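Local coordinates for protein diadenosine tetraphosphatase, putative (Trypanosoma brucei, PDB 2QJC) that probably hydrolyses phosphoester or phosphoanhydride bonds, perhaps those of diadenosine tetraphosphate, as a calcineurin-like phosphoesterase with two bound manganese ions, at residues 18-23 / 233-238. Residues are numbered along the deposited sequence; the frame is centred on the assembly and turned at random.
Sequences TGRVII and AAVFPG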
ATOM      1  N   THR A  18       4.917   9.044 -16.885  1.00 34.31           N
ATOM      2  CA  THR A  18       6.365   9.090 -17.070  1.00 34.91           C
ATOM      3  C   THR A  18       7.015  10.176 -16.215  1.00 34.12           C
ATOM      4  O   THR A  18       8.238  10.288 -16.167  1.00 35.12           O
ATOM      5  CB  THR A  18       6.730   9.354 -18.556  1.00 35.63           C
ATOM      6  OG1 THR A  18       6.276  10.661 -18.939  1.00 37.25           O
ATOM      7  CG2 THR A  18       6.064   8.321 -19.455  1.00 35.69           C
ATOM      8  N   GLY A  19       6.193  10.983 -15.554  1.00 33.47           N
ATOM      9  CA  GLY A  19       6.726  12.024 -14.700  1.00 30.09           C
ATOM     10  C   GLY A  19       7.149  11.433 -13.367  1.00 30.06           C
ATOM     11  O   GLY A  19       7.267  10.215 -13.222  1.00 27.58           O
ATOM     12  N   ARG A  20       7.379  12.300 -12.390  1.00 28.94           N
ATOM     13  CA  ARG A  20       7.794  11.897 -11.056  1.00 29.11           C
ATOM     14  C   ARG A  20       6.648  11.176 -10.330  1.00 28.70           C
ATOM     15  O   ARG A  20       5.499  11.630 -10.357  1.00 30.71           O
ATOM     16  CB  ARG A  20       8.203  13.150 -10.298  1.00 31.20           C
ATOM     17  CG  ARG A  20       8.899  12.960  -8.980  1.00 32.80           C
ATOM     18  CD  ARG A  20       8.821  14.304  -8.260  1.00 33.71           C
ATOM     19  NE  ARG A  20       9.587  14.348  -7.030  1.00 36.26           N
ATOM     20  CZ  ARG A  20       9.341  15.191  -6.035  1.00 35.22           C
ATOM     21  NH1 ARG A  20       8.337  16.060  -6.126  1.00 34.05           N
ATOM     22  NH2 ARG A  20      10.108  15.169  -4.956  1.00 39.19           N
ATOM     23  N   VAL A  21       6.959  10.052  -9.684  1.00 27.91           N
ATOM     24  CA  VAL A  21       5.945   9.278  -8.970  1.00 26.19           C
ATOM     25  C   VAL A  21       6.287   9.083  -7.492  1.00 26.63           C
ATOM     26  O   VAL A  21       7.397   8.697  -7.143  1.00 24.59           O
ATOM     27  CB  VAL A  21       5.746   7.893  -9.631  1.00 24.72           C
ATOM     28  CG1 VAL A  21       4.732   7.057  -8.824  1.00 24.73           C
ATOM     29  CG2 VAL A  21       5.257   8.074 -11.059  1.00 25.17           C
ATOM     30  N   ILE A  22       5.306   9.346  -6.632  1.00 28.04           N
ATOM     31  CA  ILE A  22       5.480   9.229  -5.195  1.00 26.46           C
ATOM     32  C   ILE A  22       4.563   8.133  -4.642  1.00 25.34           C
ATOM     33  O   ILE A  22       3.345   8.198  -4.772  1.00 27.03           O
ATOM     34  CB  ILE A  22       5.185  10.588  -4.523  1.00 29.27           C
ATOM     35  CG1 ILE A  22       6.202  11.624  -5.023  1.00 30.30           C
ATOM     36  CG2 ILE A  22       5.271  10.471  -3.012  1.00 28.11           C
ATOM     37  CD1 ILE A  22       5.896  13.027  -4.604  1.00 31.66           C
ATOM     38  N   ILE A  23       5.171   7.121  -4.036  1.00 23.70           N
ATOM     39  CA  ILE A  23       4.445   5.987  -3.477  1.00 22.56           C
ATOM     40  C   ILE A  23       4.590   6.009  -1.957  1.00 22.06           C
ATOM     41  O   ILE A  23       5.712   5.978  -1.424  1.00 18.89           O
ATOM     42  CB  ILE A  23       4.994   4.663  -4.058  1.00 21.46           C
ATOM     43  CG1 ILE A  23       4.967   4.741  -5.592  1.00 22.12           C
ATOM     44  CG2 ILE A  23       4.156   3.483  -3.565  1.00 20.04           C
ATOM     45  CD1 ILE A  23       5.637   3.582  -6.290  1.00 24.93           C
ATOM     46  N   ALA A 233       7.957   7.196   2.030  1.00 26.01           N
ATOM     47  CA  ALA A 233       7.571   7.178   0.631  1.00 26.86           C
ATOM     48  C   ALA A 233       8.778   6.873  -0.242  1.00 26.99           C
ATOM     49  O   ALA A 233       9.913   7.226   0.107  1.00 26.74           O
ATOM     50  CB  ALA A 233       6.967   8.523   0.225  1.00 24.58           C
ATOM     51  N   ALA A 234       8.521   6.206  -1.364  1.00 25.23           N
ATOM     52  CA  ALA A 234       9.558   5.889  -2.340  1.00 26.36           C
ATOM     53  C   ALA A 234       9.341   6.845  -3.511  1.00 27.05           C
ATOM     54  O   ALA A 234       8.220   6.999  -4.003  1.00 25.40           O
ATOM     55  CB  ALA A 234       9.438   4.444  -2.810  1.00 26.77           C
ATOM     56  N   VAL A 235      10.417   7.494  -3.948  1.00 28.86           N
ATOM     57  CA  VAL A 235      10.338   8.451  -5.041  1.00 29.68           C
ATOM     58  C   VAL A 235      10.967   7.913  -6.320  1.00 30.27           C
ATOM     59  O   VAL A 235      12.087   7.413  -6.310  1.00 31.14           O
ATOM     60  CB  VAL A 235      11.042   9.774  -4.666  1.00 30.91           C
ATOM     61  CG1 VAL A 235      10.811  10.824  -5.761  1.00 31.48           C
ATOM     62  CG2 VAL A 235      10.525  10.271  -3.329  1.00 31.04           C
ATOM     63  N   PHE A 236      10.227   8.011  -7.419  1.00 29.91           N
ATOM     64  CA  PHE A 236      10.709   7.553  -8.716  1.00 30.46           C
ATOM     65  C   PHE A 236      10.649   8.713  -9.708  1.00 30.63           C
ATOM     66  O   PHE A 236       9.690   9.486  -9.715  1.00 29.92           O
ATOM     67  CB  PHE A 236       9.862   6.371  -9.200  1.00 29.14           C
ATOM     68  CG  PHE A 236      10.062   5.120  -8.386  1.00 28.91           C
ATOM     69  CD1 PHE A 236      11.124   4.257  -8.658  1.00 28.96           C
ATOM     70  CD2 PHE A 236       9.242   4.849  -7.290  1.00 30.26           C
ATOM     71  CE1 PHE A 236      11.373   3.139  -7.842  1.00 28.89           C
ATOM     72  CE2 PHE A 236       9.481   3.733  -6.461  1.00 28.56           C
ATOM     73  CZ  PHE A 236      10.547   2.880  -6.737  1.00 25.70           C
ATOM     74  N   PRO A 237      11.661   8.831 -10.581  1.00 31.57           N
ATOM     75  CA  PRO A 237      12.832   7.958 -10.703  1.00 32.08           C
ATOM     76  C   PRO A 237      13.843   7.997  -9.552  1.00 33.21           C
ATOM     77  O   PRO A 237      13.945   8.984  -8.820  1.00 33.29           O
ATOM     78  CB  PRO A 237      13.451   8.399 -12.029  1.00 33.35           C
ATOM     79  CG  PRO A 237      13.130   9.857 -12.073  1.00 32.39           C
ATOM     80  CD  PRO A 237      11.699   9.909 -11.589  1.00 32.79           C
ATOM     81  N   GLY A 238      14.591   6.909  -9.408  1.00 33.65           N
ATOM     82  CA  GLY A 238      15.590   6.825  -8.358  1.00 36.00           C
ATOM     83  C   GLY A 238      15.280   5.758  -7.324  1.00 36.63           C
ATOM     84  O   GLY A 238      16.082   4.855  -7.095  1.00 36.17           O
TER
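The carbonyl oxygen of F236 accepts the N-H of V21, with V21 N 2.8 Å from F236 O, and also receives a CA-H...O contact from R20, whose CA lies 3.3 Å from it. The hydrogen bond is nearly straight at hydrogen (169°), although its donor is tilted from the carbonyl plane. F236 N in turn donates to V21 O at 2.9 Å, and I23 and A234 form the next hydrogen-bonded pair, with A234 N 2.8 Å from I23 O. Between them lies the non-hydrogen-bonded pair I22 and V235; the two strand segments run antiparallel, at 163°. On one face of the sheet, CD1 of I23 reaches the F236 ring obliquely, 3.9 Å from CE2; V137 and V201 of the second sheet pack against both, and V139 against I23. On the other face R20 stretches out, CG anti to its backbone nitrogen (chi1 -169°), and carries NE past V235 CG1 at 3.9 Å, while I22 CD1 lies over one face of the guanidinium, offset toward its rim. The charged end continues to a salt bridge with D48 and a hydrogen bond to V41 O. I22 CG2 meets A233 CB beneath helix 31-41. Backbone bonding thus ties strand 21-24, which leads into the manganese ligands D26 and H28, to distant strand 230-236 within the metallophosphoesterase sandwich, leaving I23 and F236 to pack apolar against the second sheet.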